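Local coordinates for bacterioferritin comigratory protein (Xylella fastidiosa, PDB 3IXR), which probably reduces hydrogen peroxide and organic hydroperoxides with electrons from thiols, as a peroxidase of the PrxQ branch of the peroxiredoxins, at residues A[36-41]-A[109-114]; A[91-96]-A[116-121]; A[52-57]-A[145-150]. The protein carries 1 engineered substitution. All coordinates share one frame; numbering follows the deposited sequence.

Contact 1: A[36-41]-A[109-114]; sequences LMLSGS and TFPLVS
Leu-36 touches the 109-114 segment lightly, its CD2 lying 4.4 Å from Val-113 CG1. At Met-37 the backbone takes over. Its carbonyl O accepts from Ser-114 N at 2.7 Å, nearly in line with the C=O bond (164° at the oxygen), and a water joins Met-37 N, from which it accepts, to Ser-114 O, to which it donates. The OG of Ser-114 turns to a different partner, the carbonyl O of Asp-94. Leu-38 and Val-113 form an antiparallel non-hydrogen-bonded pair, and their branches CD1 and CG2 meet at 3.9 Å. The other leucine branch, CD2, lies alongside the proline ring, 3.9 Å from Pro-111 CB. Strand 36-38 thus borders 112-114, while its opposite neighbour is 42-44, with which it makes a short antiparallel hairpin; 112-114 in turn runs parallel to 86-92 within the central sheet of the thioredoxin-like fold of peroxiredoxins. At Ser-39 one residue grips Leu-112 twice: Ser-39 N donates to Leu-112 O at 2.8 Å, and Leu-112 N donates to Ser-39 OG at 3.1 Å, almost straight at 172°. The hydroxyl can take that N-H because chi1 of 54° sets OG between the backbone N and the carbonyl carbon. Beyond it the chain turns at Gly-40, whose N is held by Asp-100 OD1 of helix 96-106.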
loop_
_atom_site.group_PDB
_atom_site.type_symbol
_atom_site.label_atom_id
_atom_site.label_comp_id
_atom_site.label_asym_id
_atom_site.label_seq_id
_atom_site.Cartn_x
_atom_site.Cartn_y
_atom_site.Cartn_z
ATOM N N LEU A 36 3.856 12.568 1.976
ATOM C CA LEU A 36 3.784 11.499 0.929
ATOM C C LEU A 36 3.648 12.223 -0.413
ATOM O O LEU A 36 2.733 13.016 -0.552
ATOM C CB LEU A 36 2.525 10.660 1.122
ATOM C CG LEU A 36 2.354 9.970 2.518
ATOM C CD1 LEU A 36 1.015 9.224 2.643
ATOM C CD2 LEU A 36 3.512 9.087 2.787
ATOM N N MET A 37 4.530 11.927 -1.374
ATOM C CA MET A 37 4.350 12.429 -2.746
ATOM C C MET A 37 3.522 11.400 -3.485
ATOM O O MET A 37 3.966 10.243 -3.543
ATOM C CB MET A 37 5.698 12.529 -3.449
ATOM C CG MET A 37 6.577 13.626 -2.895
ATOM S SD MET A 37 8.153 13.670 -3.755
ATOM C CE MET A 37 7.670 13.904 -5.482
ATOM N N LEU A 38 2.374 11.814 -4.028
ATOM C CA LEU A 38 1.443 10.899 -4.697
ATOM C C LEU A 38 1.357 11.125 -6.171
ATOM O O LEU A 38 1.656 12.226 -6.701
ATOM C CB LEU A 38 0.038 10.992 -4.093
ATOM C CG LEU A 38 -0.320 10.268 -2.763
ATOM C CD1 LEU A 38 0.718 10.307 -1.731
ATOM C CD2 LEU A 38 -1.696 10.832 -2.283
ATOM N N SER A 39 0.834 10.118 -6.879
ATOM C CA SER A 39 0.480 10.347 -8.264
ATOM C C SER A 39 -0.424 11.569 -8.433
ATOM O O SER A 39 -1.130 12.023 -7.516
ATOM C CB SER A 39 -0.164 9.080 -8.843
ATOM O OG SER A 39 -1.237 8.713 -8.001
ATOM N N GLY A 40 -0.305 12.230 -9.585
ATOM C CA GLY A 40 -1.071 13.485 -9.712
ATOM C C GLY A 40 -0.379 14.741 -9.164
ATOM O O GLY A 40 -1.009 15.842 -9.184
ATOM N N SER A 41 0.831 14.554 -8.651
ATOM C CA SER A 41 1.624 15.637 -8.027
ATOM C C SER A 41 0.890 16.133 -6.798
ATOM O O SER A 41 1.041 17.329 -6.454
ATOM C CB SER A 41 1.731 16.800 -9.030
ATOM O OG SER A 41 2.471 16.349 -10.164
ATOM N N THR A 109 -8.016 4.341 -10.183
ATOM C CA THR A 109 -8.795 5.470 -9.593
ATOM C C THR A 109 -8.315 5.881 -8.196
ATOM O O THR A 109 -8.760 6.907 -7.674
ATOM C CB THR A 109 -10.344 5.252 -9.618
ATOM O OG1 THR A 109 -10.664 4.055 -8.967
ATOM C CG2 THR A 109 -10.831 5.138 -10.981
ATOM N N PHE A 110 -7.434 5.087 -7.598
ATOM C CA PHE A 110 -6.841 5.404 -6.280
ATOM C C PHE A 110 -5.364 5.840 -6.510
ATOM O O PHE A 110 -4.758 5.590 -7.575
ATOM C CB PHE A 110 -6.925 4.110 -5.380
ATOM C CG PHE A 110 -6.198 2.946 -6.000
ATOM C CD1 PHE A 110 -4.811 2.737 -5.787
ATOM C CD2 PHE A 110 -6.837 2.082 -6.832
ATOM C CE1 PHE A 110 -4.055 1.728 -6.337
ATOM C CE2 PHE A 110 -6.062 1.000 -7.432
ATOM C CZ PHE A 110 -4.653 0.819 -7.216
ATOM N N PRO A 111 -4.795 6.480 -5.527
ATOM C CA PRO A 111 -3.467 7.016 -5.720
ATOM C C PRO A 111 -2.329 6.061 -5.481
ATOM O O PRO A 111 -2.522 5.107 -4.720
ATOM C CB PRO A 111 -3.383 8.108 -4.588
ATOM C CG PRO A 111 -4.752 8.333 -4.129
ATOM C CD PRO A 111 -5.395 6.972 -4.264
ATOM N N LEU A 112 -1.140 6.345 -6.001
ATOM C CA LEU A 112 0.093 5.597 -5.755
ATOM C C LEU A 112 1.083 6.541 -5.059
ATOM O O LEU A 112 1.331 7.654 -5.612
ATOM C CB LEU A 112 0.794 5.069 -7.053
ATOM C CG LEU A 112 -0.152 4.173 -7.899
ATOM C CD1 LEU A 112 0.495 3.800 -9.285
ATOM C CD2 LEU A 112 -0.613 2.892 -7.072
ATOM N N VAL A 113 1.652 6.104 -3.918
ATOM C CA VAL A 113 2.739 6.881 -3.323
ATOM C C VAL A 113 4.040 6.674 -4.017
ATOM O O VAL A 113 4.490 5.506 -4.232
ATOM C CB VAL A 113 2.958 6.370 -1.899
ATOM C CG1 VAL A 113 4.068 7.210 -1.144
ATOM C CG2 VAL A 113 1.693 6.546 -1.228
ATOM N N SER A 114 4.710 7.784 -4.402
ATOM C CA SER A 114 6.087 7.680 -4.903
ATOM C C SER A 114 6.980 7.792 -3.695
ATOM O O SER A 114 7.206 8.947 -3.177
ATOM C CB SER A 114 6.337 8.871 -5.847
ATOM O OG SER A 114 7.696 8.903 -6.228
HETATM O O HOH W 1 6.558 10.157 -0.774
#

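Contact 2: A[91-96]-A[116-121]; sequences VSRDSV and SDAILC
Val-91 meets Leu-120 where strand 86-92 ends beside the start of helix 119-123. The first segment belongs to a beta-alpha-beta unit: strand 86-92 leads through 93-95 into helix 96-106 and on to the parallel strand 112-114. The second segment, 116-121, comes just after that unit in the chain. The contact therefore gathers the loops at the C-terminal ends of two adjacent strands of the thioredoxin-like sheet.

No hydrogen bond crosses between the two segments. The polar bonds lie within each loop or run to neighbours such as Asp-62 and Asp-115. Ser-92 OG accepts from Asp-94 N at 3.2 Å, an ST turn, and donates to Asp-94 OD2 at 2.7 Å, reaching that oxygen on its anti side and 29° out of the carboxylate plane. OD2 has a second donor in the backbone N of Asp-62, so two groups fix the rotation of the carboxylate. One residue on, Ser-95 is the N-cap of helix 96-106, its OG taking Ser-98 N. Across the way Ala-118 stands at the N-cap position of helix 119-123, and the two carboxylate oxygens of Asp-115 accept from Leu-120 N and Cys-121 N in its first turn.

Apolar contacts supply the joining. Val-91 CG1 meets Leu-120 CD1 at 4.2 Å, the side chains crossing at about a right angle, with Phe-58 and Val-113 packing around them. Nearer the surface the backbone of the two loops comes close, Arg-93 O lying 3.7 Å from Ser-116 CA. The aliphatic base of Arg-93 then covers the helix start: its CG rests 4.5 Å from Ala-118 CB and 4.1 Å from Cys-121 SG, a sulfur set beside its own backbone N by a chi1 of -79°.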
loop_
_atom_site.group_PDB
_atom_site.type_symbol
_atom_site.label_atom_id
_atom_site.label_comp_id
_atom_site.label_asym_id
_atom_site.label_seq_id
_atom_site.Cartn_x
_atom_site.Cartn_y
_atom_site.Cartn_z
ATOM N N VAL A 91 1.984 1.671 -3.054
ATOM C CA VAL A 91 3.364 2.218 -2.807
ATOM C C VAL A 91 4.471 1.484 -3.517
ATOM O O VAL A 91 4.586 0.229 -3.439
ATOM C CB VAL A 91 3.682 2.147 -1.292
ATOM C CG1 VAL A 91 4.992 2.977 -1.006
ATOM C CG2 VAL A 91 2.533 2.677 -0.414
ATOM N N SER A 92 5.352 2.227 -4.242
ATOM C CA SER A 92 6.685 1.678 -4.654
ATOM C C SER A 92 7.622 2.856 -4.643
ATOM O O SER A 92 7.168 3.914 -4.327
ATOM C CB SER A 92 6.599 1.100 -6.068
ATOM O OG SER A 92 6.570 2.119 -7.054
ATOM N N ARG A 93 8.885 2.608 -4.934
ATOM C CA ARG A 93 9.847 3.729 -4.874
ATOM C C ARG A 93 9.924 4.408 -6.268
ATOM O O ARG A 93 10.767 5.311 -6.482
ATOM C CB ARG A 93 11.177 3.183 -4.515
ATOM C CG ARG A 93 11.235 2.579 -3.147
ATOM C CD ARG A 93 11.341 1.062 -3.728
ATOM N NE ARG A 93 12.712 0.755 -3.457
ATOM C CZ ARG A 93 13.644 -0.089 -3.889
ATOM N NH1 ARG A 93 13.545 -1.121 -4.736
ATOM N NH2 ARG A 93 14.813 0.126 -3.267
ATOM N N ASP A 94 9.075 4.073 -7.208
ATOM C CA ASP A 94 9.143 4.726 -8.547
ATOM C C ASP A 94 8.702 6.162 -8.446
ATOM O O ASP A 94 8.078 6.614 -7.515
ATOM C CB ASP A 94 8.162 3.999 -9.525
ATOM C CG ASP A 94 8.619 2.598 -9.795
ATOM O OD1 ASP A 94 9.690 2.424 -10.416
ATOM O OD2 ASP A 94 7.922 1.626 -9.308
ATOM N N SER A 95 9.137 6.929 -9.454
ATOM C CA SER A 95 8.824 8.318 -9.464
ATOM C C SER A 95 7.391 8.673 -9.630
ATOM O O SER A 95 6.535 7.835 -10.056
ATOM C CB SER A 95 9.575 8.991 -10.610
ATOM O OG SER A 95 9.125 8.465 -11.889
ATOM N N VAL A 96 7.000 9.912 -9.294
ATOM C CA VAL A 96 5.690 10.400 -9.644
ATOM C C VAL A 96 5.395 10.276 -11.172
ATOM O O VAL A 96 4.262 9.936 -11.565
ATOM C CB VAL A 96 5.461 11.870 -9.174
ATOM C CG1 VAL A 96 4.079 12.379 -9.632
ATOM C CG2 VAL A 96 5.535 11.860 -7.622
ATOM N N SER A 116 10.092 7.715 -3.025
ATOM C CA SER A 116 11.384 7.686 -3.701
ATOM C C SER A 116 12.552 7.844 -2.738
ATOM O O SER A 116 13.708 7.660 -3.161
ATOM C CB SER A 116 11.508 8.801 -4.716
ATOM O OG SER A 116 11.156 10.063 -4.115
ATOM N N ASP A 117 12.278 8.193 -1.480
ATOM C CA ASP A 117 13.340 8.155 -0.429
ATOM C C ASP A 117 13.281 6.876 0.409
ATOM O O ASP A 117 14.069 6.649 1.343
ATOM C CB ASP A 117 13.233 9.354 0.481
ATOM C CG ASP A 117 13.346 10.690 -0.305
ATOM O OD1 ASP A 117 14.317 10.837 -1.141
ATOM O OD2 ASP A 117 12.441 11.545 -0.118
ATOM N N ALA A 118 12.382 5.999 0.005
ATOM C CA ALA A 118 12.236 4.699 0.717
ATOM C C ALA A 118 11.821 4.851 2.198
ATOM O O ALA A 118 11.996 3.887 2.952
ATOM C CB ALA A 118 13.438 3.741 0.546
ATOM N N ILE A 119 11.264 5.995 2.559
ATOM C CA ILE A 119 10.882 6.207 3.982
ATOM C C ILE A 119 9.729 5.310 4.388
ATOM O O ILE A 119 9.821 4.665 5.445
ATOM C CB ILE A 119 10.573 7.703 4.270
ATOM C CG1 ILE A 119 11.939 8.430 4.131
ATOM C CG2 ILE A 119 9.762 7.860 5.666
ATOM C CD1 ILE A 119 11.844 9.931 3.879
ATOM N N LEU A 120 8.654 5.205 3.567
ATOM C CA LEU A 120 7.594 4.334 4.042
ATOM C C LEU A 120 8.067 2.881 3.992
ATOM O O LEU A 120 7.685 2.039 4.817
ATOM C CB LEU A 120 6.384 4.353 3.095
ATOM C CG LEU A 120 5.478 5.459 3.340
ATOM C CD1 LEU A 120 4.284 5.278 2.410
ATOM C CD2 LEU A 120 5.036 5.654 4.792
ATOM N N CYS A 121 8.831 2.523 2.957
ATOM C CA CYS A 121 9.301 1.154 2.759
ATOM C C CYS A 121 10.143 0.695 3.969
ATOM O O CYS A 121 9.972 -0.381 4.451
ATOM C CB CYS A 121 10.138 1.066 1.456
ATOM S SG CYS A 121 9.148 0.999 -0.034
#

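Contact 3: A[52-57]-A[145-150]; sequences QWLVLY and FLIGPT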
loop_
_atom_site.group_PDB
_atom_site.type_symbol
_atom_site.label_atom_id
_atom_site.label_comp_id
_atom_site.label_asym_id
_atom_site.label_seq_id
_atom_site.Cartn_x
_atom_site.Cartn_y
_atom_site.Cartn_z
ATOM N N GLN A 52 -10.593 6.589 9.459
ATOM C CA GLN A 52 -10.992 5.738 8.342
ATOM C C GLN A 52 -10.011 4.516 8.352
ATOM O O GLN A 52 -8.971 4.572 9.004
ATOM C CB GLN A 52 -10.861 6.515 7.026
ATOM C CG GLN A 52 -11.540 7.843 6.997
ATOM C CD GLN A 52 -10.985 8.707 5.866
ATOM O OE1 GLN A 52 -10.584 8.175 4.833
ATOM N NE2 GLN A 52 -10.976 10.045 6.049
ATOM N N TRP A 53 -10.360 3.424 7.635
ATOM C CA TRP A 53 -9.424 2.299 7.411
ATOM C C TRP A 53 -8.601 2.622 6.180
ATOM O O TRP A 53 -9.134 3.149 5.163
ATOM C CB TRP A 53 -10.225 1.070 7.070
ATOM C CG TRP A 53 -10.987 0.566 8.282
ATOM C CD1 TRP A 53 -12.246 0.977 8.665
ATOM C CD2 TRP A 53 -10.559 -0.399 9.272
ATOM N NE1 TRP A 53 -12.624 0.327 9.863
ATOM C CE2 TRP A 53 -11.635 -0.555 10.208
ATOM C CE3 TRP A 53 -9.397 -1.172 9.448
ATOM C CZ2 TRP A 53 -11.549 -1.404 11.316
ATOM C CZ3 TRP A 53 -9.330 -2.040 10.528
ATOM C CH2 TRP A 53 -10.425 -2.160 11.445
ATOM N N LEU A 54 -7.338 2.265 6.268
ATOM C CA LEU A 54 -6.459 2.407 5.105
ATOM C C LEU A 54 -5.785 1.052 4.732
ATOM O O LEU A 54 -5.235 0.356 5.585
ATOM C CB LEU A 54 -5.337 3.415 5.470
ATOM C CG LEU A 54 -4.333 3.681 4.331
ATOM C CD1 LEU A 54 -5.059 4.205 3.038
ATOM C CD2 LEU A 54 -3.176 4.532 4.829
ATOM N N VAL A 55 -5.908 0.702 3.456
ATOM C CA VAL A 55 -5.130 -0.418 2.910
ATOM C C VAL A 55 -3.924 0.165 2.251
ATOM O O VAL A 55 -4.059 0.862 1.241
ATOM C CB VAL A 55 -5.890 -1.235 1.846
ATOM C CG1 VAL A 55 -4.979 -2.406 1.335
ATOM C CG2 VAL A 55 -7.238 -1.893 2.547
ATOM N N LEU A 56 -2.769 -0.110 2.833
ATOM C CA LEU A 56 -1.514 0.421 2.291
ATOM C C LEU A 56 -0.751 -0.797 1.689
ATOM O O LEU A 56 -0.295 -1.704 2.385
ATOM C CB LEU A 56 -0.726 1.041 3.435
ATOM C CG LEU A 56 0.532 1.785 3.008
ATOM C CD1 LEU A 56 0.082 3.117 2.311
ATOM C CD2 LEU A 56 1.281 2.113 4.314
ATOM N N TYR A 57 -0.758 -0.837 0.352
ATOM C CA TYR A 57 -0.172 -2.030 -0.328
ATOM C C TYR A 57 1.144 -1.660 -1.042
ATOM O O TYR A 57 1.154 -0.671 -1.844
ATOM C CB TYR A 57 -1.214 -2.749 -1.216
ATOM C CG TYR A 57 -1.342 -2.227 -2.658
ATOM C CD1 TYR A 57 -2.391 -1.351 -2.984
ATOM C CD2 TYR A 57 -0.486 -2.744 -3.689
ATOM C CE1 TYR A 57 -2.543 -0.895 -4.322
ATOM C CE2 TYR A 57 -0.605 -2.291 -4.988
ATOM C CZ TYR A 57 -1.695 -1.418 -5.302
ATOM O OH TYR A 57 -1.938 -0.863 -6.593
ATOM N N PHE A 145 -0.735 -3.718 4.375
ATOM C CA PHE A 145 -1.113 -3.493 5.783
ATOM C C PHE A 145 -2.509 -2.928 5.828
ATOM O O PHE A 145 -2.852 -2.050 5.049
ATOM C CB PHE A 145 -0.086 -2.498 6.319
ATOM C CG PHE A 145 1.274 -3.052 6.288
ATOM C CD1 PHE A 145 2.093 -2.864 5.142
ATOM C CD2 PHE A 145 1.790 -3.725 7.403
ATOM C CE1 PHE A 145 3.382 -3.476 5.140
ATOM C CE2 PHE A 145 3.080 -4.258 7.426
ATOM C CZ PHE A 145 3.884 -4.197 6.328
ATOM N N LEU A 146 -3.314 -3.456 6.761
ATOM C CA LEU A 146 -4.625 -2.849 6.958
ATOM C C LEU A 146 -4.470 -2.047 8.214
ATOM O O LEU A 146 -4.119 -2.575 9.248
ATOM C CB LEU A 146 -5.723 -3.935 7.151
ATOM C CG LEU A 146 -7.104 -3.346 7.420
ATOM C CD1 LEU A 146 -7.704 -2.603 6.200
ATOM C CD2 LEU A 146 -8.047 -4.528 7.821
ATOM N N ILE A 147 -4.580 -0.750 8.064
ATOM C CA ILE A 147 -4.387 0.218 9.197
ATOM C C ILE A 147 -5.757 0.753 9.663
ATOM O O ILE A 147 -6.552 1.244 8.847
ATOM C CB ILE A 147 -3.490 1.376 8.718
ATOM C CG1 ILE A 147 -2.176 0.774 8.161
ATOM C CG2 ILE A 147 -3.297 2.397 9.881
ATOM C CD1 ILE A 147 -1.393 1.817 7.358
ATOM N N GLY A 148 -6.032 0.637 10.951
ATOM C CA GLY A 148 -7.351 1.071 11.462
ATOM C C GLY A 148 -7.448 2.586 11.709
ATOM O O GLY A 148 -6.493 3.364 11.488
ATOM N N PRO A 149 -8.603 3.019 12.202
ATOM C CA PRO A 149 -8.976 4.451 12.242
ATOM C C PRO A 149 -8.144 5.186 13.302
ATOM O O PRO A 149 -8.061 6.434 13.264
ATOM C CB PRO A 149 -10.482 4.415 12.535
ATOM C CG PRO A 149 -10.790 3.050 13.107
ATOM C CD PRO A 149 -9.727 2.114 12.479
ATOM N N THR A 150 -7.551 4.456 14.242
ATOM C CA THR A 150 -6.626 5.070 15.253
ATOM C C THR A 150 -5.144 4.710 14.978
ATOM O O THR A 150 -4.276 4.773 15.857
ATOM C CB THR A 150 -7.049 4.710 16.685
ATOM O OG1 THR A 150 -6.822 3.298 16.886
ATOM C CG2 THR A 150 -8.530 5.115 16.868
HETATM O O HOH W 2 -6.049 5.049 9.128
#
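Phe-145 pairs with Leu-56 through two backbone bonds, each oxygen taking the other residue's N-H: Leu-56 N to Phe-145 O and Phe-145 N to Leu-56 O, both 2.9 Å. The edge of its ring faces Leu-56 O, while Phe-124 meets it from outside the pair. Leu-146 is on the other face of the sheet. There its CD1 rests 3.8 Å from Val-55 CG2, and its CG reaches Trp-53 CE3 at 3.8 Å; chi1 of 178° carries CG away from the backbone N. Ile-147 returns to the face of Leu-54 and Leu-56. Its N gives Leu-54 O a nearly straight 2.8 Å bond, its O takes Leu-54 N in the carbonyl plane, and its CD1 rests against both leucines, 4.1 Å from Leu-56 CB. These strands, 160° apart in direction, sit side by side in the central mixed sheet of the thioredoxin-like fold; strand 86-92 covers the far edge of 53-58, and 153-157 that of 137-147. Past Ile-147 regular pairing gives way to CH-pi packing. Gly-148 CA lies over the rim of one face of the Trp-53 ring, and Pro-149 CD over the middle of the same face, 4.1 Å from the centroid of the six-membered ring and 14° off its normal. A water lies within bonding distance of Gly-148 O and Gln-52 O, and Pro-149 CA makes a CA-H...O contact of 3.2 Å with Gln-52 O.

Contacts 1 and 3 are buried strand pairings within one sheet, whereas contact 2 is only partly buried and joins loops at the ends of its strands. Across the sheet the order runs 36-38, 112-114, 86-92, 53-58, 137-147, so contact 1 lies toward one side and contact 3 toward the other. Contact 3 is the more regular, with four backbone bonds against the two of contact 1, which adds a serine hydroxyl; no hydrogen bond crosses contact 2, which rests on packing. Met-37 CE packs on Val-96 CG2 between contacts 1 and 2. Between 2 and 3, Val-91 CG2 meets Leu-56 CD1 beside a probable hydrogen bond from Val-91 N to Tyr-57 O.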